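Side-chain contacts in nicastrin (Dictyostelium purpureum, PDB 4R12), which probably serves as an essential, putatively substrate-recruiting subunit of gamma-secretase, the complex that cleaves membrane proteins such as Notch within the membrane: residues Tyr48-Asp53 with Thr74-Ser79; Lys159-Arg162 with Ala168-Ala171. All blocks are in the same frame, centred on the assembly; numbering follows the deposited sequence.

Contact 1 (Tyr48-Asp53 with Thr74-Ser79); sequences YLIDDD and TNYFNS. With NAG (2-acetamido-2-deoxy-beta-D-glucopyranose), chain C; NAG (2-acetamido-2-deoxy-beta-D-glucopyranose), chain B.
Asp51 and Tyr76 bring the two backbones closest, with CA atoms 7.1 Å apart, where the chain leaving strand 43-50 passes the short 3-10 turn that follows the parallel neighbouring strand 67-72. Tyr76 bridges the gap. Its CG stands anti to its carbonyl carbon (chi1 -71°), which sends the ring across to the other segment. Ile50 lays its CG2 methyl over one ring face, 4.2 Å from the centroid, a CH-pi contact that suits a branched aliphatic residue at the buried end of a strand. Over the opposite face comes O6 of the chain C N-acetylglucosamine, the sugar joined to Asn78 ND2; that hydroxyl donates to Asn75 O at 2.9 Å. At the far end of the ring, Tyr76 OH donates a hydrogen bond to Asp53 OD1 at 2.7 Å. The oxygen lies in the ring plane, but the carboxylate is turned 79° from the ring and is met from above its own plane. The second sugar, in chain B, grips the same carboxylate twice: its N2 donates to Asp53 OD1 at 3.2 Å, and its O3 to Asp53 OD2 at 2.6 Å. Just before Asp53, Asp52 turns its side chain to Ser55 N and caps helix 53-57. Tyrosine fits here because it offers an apolar face to Ile50 and a phenolic donor to Asp53. With three donors shared between its two oxygens, Asp53 is probably held as the carboxylate, and the glycan on Asn78 is pinned against the protein surface by hydrogen bonds as well as by its covalent link.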
loop_
_atom_site.group_PDB
_atom_site.type_symbol
_atom_site.label_atom_id
_atom_site.label_comp_id
_atom_site.label_asym_id
_atom_site.label_seq_id
_atom_site.Cartn_x
_atom_site.Cartn_y
_atom_site.Cartn_z
ATOM N N TYR A 48 -15.556 -29.080 0.563
ATOM C CA TYR A 48 -16.991 -28.862 0.415
ATOM C C TYR A 48 -17.228 -27.502 -0.232
ATOM O O TYR A 48 -16.813 -26.480 0.310
ATOM C CB TYR A 48 -17.708 -28.935 1.764
ATOM C CG TYR A 48 -19.195 -28.644 1.678
ATOM C CD1 TYR A 48 -19.675 -27.337 1.711
ATOM C CD2 TYR A 48 -20.119 -29.675 1.557
ATOM C CE1 TYR A 48 -21.027 -27.066 1.627
ATOM C CE2 TYR A 48 -21.476 -29.413 1.473
ATOM C CZ TYR A 48 -21.923 -28.108 1.507
ATOM O OH TYR A 48 -23.270 -27.844 1.424
ATOM N N LEU A 49 -17.913 -27.495 -1.376
ATOM C CA LEU A 49 -18.096 -26.273 -2.168
ATOM C C LEU A 49 -19.390 -25.527 -1.864
ATOM O O LEU A 49 -20.481 -26.087 -1.944
ATOM C CB LEU A 49 -18.053 -26.607 -3.660
ATOM C CG LEU A 49 -18.406 -25.468 -4.621
ATOM C CD1 LEU A 49 -17.346 -24.370 -4.581
ATOM C CD2 LEU A 49 -18.575 -26.008 -6.023
ATOM N N ILE A 50 -19.258 -24.255 -1.511
ATOM C CA ILE A 50 -20.402 -23.366 -1.434
ATOM C C ILE A 50 -20.339 -22.391 -2.608
ATOM O O ILE A 50 -19.446 -21.553 -2.666
ATOM C CB ILE A 50 -20.439 -22.590 -0.113
ATOM C CG1 ILE A 50 -20.647 -23.550 1.066
ATOM C CG2 ILE A 50 -21.545 -21.546 -0.138
ATOM C CD1 ILE A 50 -20.801 -22.840 2.390
ATOM N N ASP A 51 -21.277 -22.523 -3.546
ATOM C CA ASP A 51 -21.305 -21.674 -4.744
ATOM C C ASP A 51 -22.723 -21.190 -5.065
ATOM O O ASP A 51 -22.951 -20.515 -6.067
ATOM C CB ASP A 51 -20.711 -22.421 -5.947
ATOM C CG ASP A 51 -21.551 -23.619 -6.381
ATOM O OD1 ASP A 51 -22.483 -24.017 -5.648
ATOM O OD2 ASP A 51 -21.267 -24.177 -7.462
ATOM N N ASP A 52 -23.670 -21.549 -4.207
ATOM C CA ASP A 52 -25.045 -21.067 -4.318
ATOM C C ASP A 52 -25.763 -21.197 -2.978
ATOM O O ASP A 52 -25.235 -21.807 -2.044
ATOM C CB ASP A 52 -25.818 -21.815 -5.414
ATOM C CG ASP A 52 -25.711 -23.331 -5.299
ATOM O OD1 ASP A 52 -25.685 -23.863 -4.171
ATOM O OD2 ASP A 52 -25.661 -23.999 -6.355
ATOM N N ASP A 53 -26.958 -20.618 -2.893
ATOM C CA ASP A 53 -27.735 -20.630 -1.662
ATOM C C ASP A 53 -28.017 -22.061 -1.224
ATOM O O ASP A 53 -28.077 -22.354 -0.024
ATOM C CB ASP A 53 -29.045 -19.856 -1.841
ATOM C CG ASP A 53 -28.877 -18.365 -1.625
ATOM O OD1 ASP A 53 -27.721 -17.913 -1.479
ATOM O OD2 ASP A 53 -29.898 -17.639 -1.599
ATOM N N THR A 74 -16.497 -16.608 -4.472
ATOM C CA THR A 74 -16.204 -15.391 -3.735
ATOM C C THR A 74 -17.456 -14.590 -3.364
ATOM O O THR A 74 -17.411 -13.774 -2.441
ATOM C CB THR A 74 -15.228 -14.488 -4.507
ATOM O OG1 THR A 74 -14.811 -13.414 -3.654
ATOM C CG2 THR A 74 -15.866 -13.938 -5.774
ATOM N N ASN A 75 -18.575 -14.825 -4.049
ATOM C CA ASN A 75 -19.820 -14.162 -3.660
ATOM C C ASN A 75 -20.250 -14.546 -2.242
ATOM O O ASN A 75 -21.016 -13.830 -1.598
ATOM C CB ASN A 75 -20.941 -14.475 -4.645
ATOM C CG ASN A 75 -21.113 -13.389 -5.702
ATOM O OD1 ASN A 75 -20.328 -12.436 -5.767
ATOM N ND2 ASN A 75 -22.142 -13.528 -6.536
ATOM N N TYR A 76 -19.732 -15.669 -1.754
ATOM C CA TYR A 76 -20.051 -16.134 -0.409
ATOM C C TYR A 76 -18.940 -15.884 0.611
ATOM O O TYR A 76 -19.037 -16.316 1.764
ATOM C CB TYR A 76 -20.417 -17.617 -0.466
ATOM C CG TYR A 76 -21.750 -17.791 -1.131
ATOM C CD1 TYR A 76 -21.854 -17.868 -2.514
ATOM C CD2 TYR A 76 -22.917 -17.809 -0.382
ATOM C CE1 TYR A 76 -23.091 -17.995 -3.135
ATOM C CE2 TYR A 76 -24.147 -17.933 -0.987
ATOM C CZ TYR A 76 -24.232 -18.023 -2.359
ATOM O OH TYR A 76 -25.467 -18.147 -2.950
ATOM N N PHE A 77 -17.909 -15.155 0.194
ATOM C CA PHE A 77 -16.820 -14.780 1.096
ATOM C C PHE A 77 -16.983 -13.360 1.641
ATOM O O PHE A 77 -16.588 -12.381 1.003
ATOM C CB PHE A 77 -15.460 -14.915 0.390
ATOM C CG PHE A 77 -14.287 -14.559 1.268
ATOM C CD1 PHE A 77 -14.027 -15.275 2.433
ATOM C CD2 PHE A 77 -13.447 -13.510 0.930
ATOM C CE1 PHE A 77 -12.939 -14.961 3.240
ATOM C CE2 PHE A 77 -12.363 -13.180 1.741
ATOM C CZ PHE A 77 -12.109 -13.906 2.895
ATOM N N ASN A 78 -17.685 -13.257 2.756
ATOM C CA ASN A 78 -17.926 -12.016 3.477
ATOM C C ASN A 78 -18.246 -12.327 4.964
ATOM O O ASN A 78 -18.488 -13.441 5.263
ATOM C CB ASN A 78 -18.993 -11.147 2.794
ATOM C CG ASN A 78 -20.400 -11.702 2.915
ATOM O OD1 ASN A 78 -20.728 -12.296 3.897
ATOM N ND2 ASN A 78 -21.243 -11.476 1.910
ATOM N N SER A 79 -18.198 -11.355 5.864
ATOM C CA SER A 79 -18.341 -11.630 7.296
ATOM C C SER A 79 -19.619 -12.399 7.604
ATOM O O SER A 79 -19.572 -13.452 8.228
ATOM C CB SER A 79 -18.298 -10.335 8.118
ATOM O OG SER A 79 -19.233 -9.385 7.638
HETATM C C1 NAG C . -22.414 -11.450 1.817
HETATM C C2 NAG C . -23.460 -10.444 1.374
HETATM C C3 NAG C . -24.841 -11.029 1.288
HETATM C C4 NAG C . -24.885 -12.287 0.480
HETATM C C5 NAG C . -23.836 -13.248 1.042
HETATM C C6 NAG C . -23.705 -14.548 0.289
HETATM C C7 NAG C . -22.680 -8.356 2.177
HETATM C C8 NAG C . -22.625 -7.415 3.335
HETATM N N2 NAG C . -23.512 -9.354 2.271
HETATM O O3 NAG C . -25.683 -10.050 0.719
HETATM O O4 NAG C . -26.181 -12.782 0.667
HETATM O O5 NAG C . -22.560 -12.644 1.101
HETATM O O6 NAG C . -23.846 -14.429 -1.097
HETATM O O7 NAG C . -21.984 -8.188 1.228
HETATM C C1 NAG B . -26.915 -13.109 -0.518
HETATM C C2 NAG B . -28.116 -13.990 -0.198
HETATM C C3 NAG B . -28.865 -14.240 -1.477
HETATM C C4 NAG B . -29.307 -12.972 -2.145
HETATM C C5 NAG B . -28.114 -12.070 -2.306
HETATM C C6 NAG B . -28.634 -10.719 -2.730
HETATM C C7 NAG B . -27.772 -15.570 1.605
HETATM C C8 NAG B . -27.414 -16.962 1.947
HETATM N N2 NAG B . -27.788 -15.288 0.315
HETATM O O3 NAG B . -30.013 -15.037 -1.258
HETATM O O4 NAG B . -29.693 -13.361 -3.445
HETATM O O5 NAG B . -27.405 -11.929 -1.096
HETATM O O6 NAG B . -29.229 -10.095 -1.611
HETATM O O7 NAG B . -28.013 -14.754 2.443
#

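Contact 2 (Lys159-Arg162 with Ala168-Ala171); sequences KHNR and AWGA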
loop_
_atom_site.group_PDB
_atom_site.type_symbol
_atom_site.label_atom_id
_atom_site.label_comp_id
_atom_site.label_asym_id
_atom_site.label_seq_id
_atom_site.Cartn_x
_atom_site.Cartn_y
_atom_site.Cartn_z
ATOM N N LYS A 159 -16.643 -29.721 -6.361
ATOM C CA LYS A 159 -17.997 -29.893 -6.781
ATOM C C LYS A 159 -18.271 -31.365 -7.001
ATOM O O LYS A 159 -19.347 -31.818 -6.779
ATOM C CB LYS A 159 -18.238 -29.107 -8.065
ATOM C CG LYS A 159 -19.688 -28.960 -8.448
ATOM C CD LYS A 159 -19.909 -27.853 -9.453
ATOM C CE LYS A 159 -21.388 -27.686 -9.729
ATOM N NZ LYS A 159 -21.749 -26.403 -10.396
ATOM N N HIS A 160 -17.257 -32.083 -7.436
ATOM C CA HIS A 160 -17.350 -33.510 -7.740
ATOM C C HIS A 160 -17.621 -34.324 -6.474
ATOM O O HIS A 160 -18.174 -35.422 -6.538
ATOM C CB HIS A 160 -16.065 -33.986 -8.423
ATOM C CG HIS A 160 -16.036 -35.456 -8.716
ATOM N ND1 HIS A 160 -17.116 -36.136 -9.240
ATOM C CD2 HIS A 160 -15.049 -36.373 -8.570
ATOM C CE1 HIS A 160 -16.797 -37.410 -9.398
ATOM N NE2 HIS A 160 -15.548 -37.579 -8.999
ATOM N N ASN A 161 -17.240 -33.771 -5.326
ATOM C CA ASN A 161 -17.489 -34.407 -4.033
ATOM C C ASN A 161 -18.971 -34.511 -3.684
ATOM O O ASN A 161 -19.344 -35.175 -2.714
ATOM C CB ASN A 161 -16.773 -33.641 -2.918
ATOM C CG ASN A 161 -15.310 -34.001 -2.805
ATOM O OD1 ASN A 161 -14.785 -34.786 -3.598
ATOM N ND2 ASN A 161 -14.635 -33.420 -1.814
ATOM N N ARG A 162 -19.801 -33.842 -4.442
ATOM C CA ARG A 162 -21.182 -33.759 -4.079
ATOM C C ARG A 162 -21.905 -35.049 -4.330
ATOM O O ARG A 162 -23.018 -35.221 -3.855
ATOM C CB ARG A 162 -21.866 -32.663 -4.850
ATOM C CG ARG A 162 -21.652 -31.300 -4.278
ATOM C CD ARG A 162 -22.071 -30.235 -5.247
ATOM N NE ARG A 162 -21.854 -28.924 -4.682
ATOM C CZ ARG A 162 -22.196 -27.787 -5.256
ATOM N NH1 ARG A 162 -22.787 -27.775 -6.425
ATOM N NH2 ARG A 162 -21.952 -26.666 -4.643
ATOM N N ALA A 168 -12.964 -39.563 -2.488
ATOM C CA ALA A 168 -13.263 -38.135 -2.639
ATOM C C ALA A 168 -12.048 -37.210 -2.487
ATOM O O ALA A 168 -10.943 -37.653 -2.170
ATOM C CB ALA A 168 -14.344 -37.733 -1.642
ATOM N N TRP A 169 -12.267 -35.917 -2.709
ATOM C CA TRP A 169 -11.180 -34.937 -2.716
ATOM C C TRP A 169 -11.054 -34.141 -1.418
ATOM O O TRP A 169 -12.051 -33.677 -0.863
ATOM C CB TRP A 169 -11.363 -33.963 -3.877
ATOM C CG TRP A 169 -11.068 -34.560 -5.208
ATOM C CD1 TRP A 169 -11.965 -35.108 -6.084
ATOM C CD2 TRP A 169 -9.783 -34.674 -5.824
ATOM N NE1 TRP A 169 -11.312 -35.554 -7.208
ATOM C CE2 TRP A 169 -9.971 -35.301 -7.073
ATOM C CE3 TRP A 169 -8.487 -34.312 -5.438
ATOM C CZ2 TRP A 169 -8.912 -35.569 -7.940
ATOM C CZ3 TRP A 169 -7.438 -34.577 -6.301
ATOM C CH2 TRP A 169 -7.658 -35.200 -7.540
ATOM N N GLY A 170 -9.818 -33.972 -0.958
ATOM C CA GLY A 170 -9.539 -33.184 0.233
ATOM C C GLY A 170 -8.328 -32.290 0.041
ATOM O O GLY A 170 -7.671 -32.349 -0.997
ATOM N N ALA A 171 -8.032 -31.461 1.041
ATOM C CA ALA A 171 -6.871 -30.572 0.976
ATOM C C ALA A 171 -6.252 -30.337 2.343
ATOM O O ALA A 171 -6.898 -30.526 3.368
ATOM C CB ALA A 171 -7.252 -29.232 0.348
#
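Ala168 sets its CB 3.6 Å from Asn161 OD1, a methyl small enough to sit beside the amide oxygen. At Trp169 the backbone takes over. Its N donates to Asn161 OD1 at 2.9 Å, nearly straight at 165° although tilted 16° from the carbonyl plane of the amide, and its O takes Asn161 ND2 on a lone pair at 2.8 Å and lies almost in the plane of the Asn161 amide. The side chain of Asn161 thus reads both polar backbone groups of a single residue, much as a neighbouring strand would, and asparagine suits the place because one short side chain carries an acceptor and a donor side by side. ND2 also hydrogen-bonds Leu47 O on strand 43-50, the antiparallel neighbour of strand 169-174 in the nicastrin small lobe, so the amide ties segment 159-162 to both strands. The Trp169 indole swings to the side of its own backbone N (chi1 -73°), the N that OD1 accepts from, which brings the ring edge to that oxygen. His160 CD2 also comes edge-on, 4.1 Å from Trp169 NE1, a loose approach. Tryptophan is broad enough to touch Val584 and Lys586 of strand 581-586 as well.

Overall arrangement
Both contacts lie in the small lobe, their centres 16 Å apart, and they are joined through strand 43-50, which runs between strands 67-72 and 169-174. The direct link is Arg162 of segment 159-162: its NH2 forms a salt bridge with Asp51 OD1 of contact 1 at 2.9 Å and probably a hydrogen bond with Leu49 O at 3.1 Å. Alongside, Leu49 CD2 packs on Lys159 CB at 3.7 Å, bringing helix 148-160 against the strand. The Asn78 glycan belongs to contact 1, whose Asp53 side chain also comes within about 4 Å of a bound beta-D-mannopyranose; contact 2 involves protein atoms only.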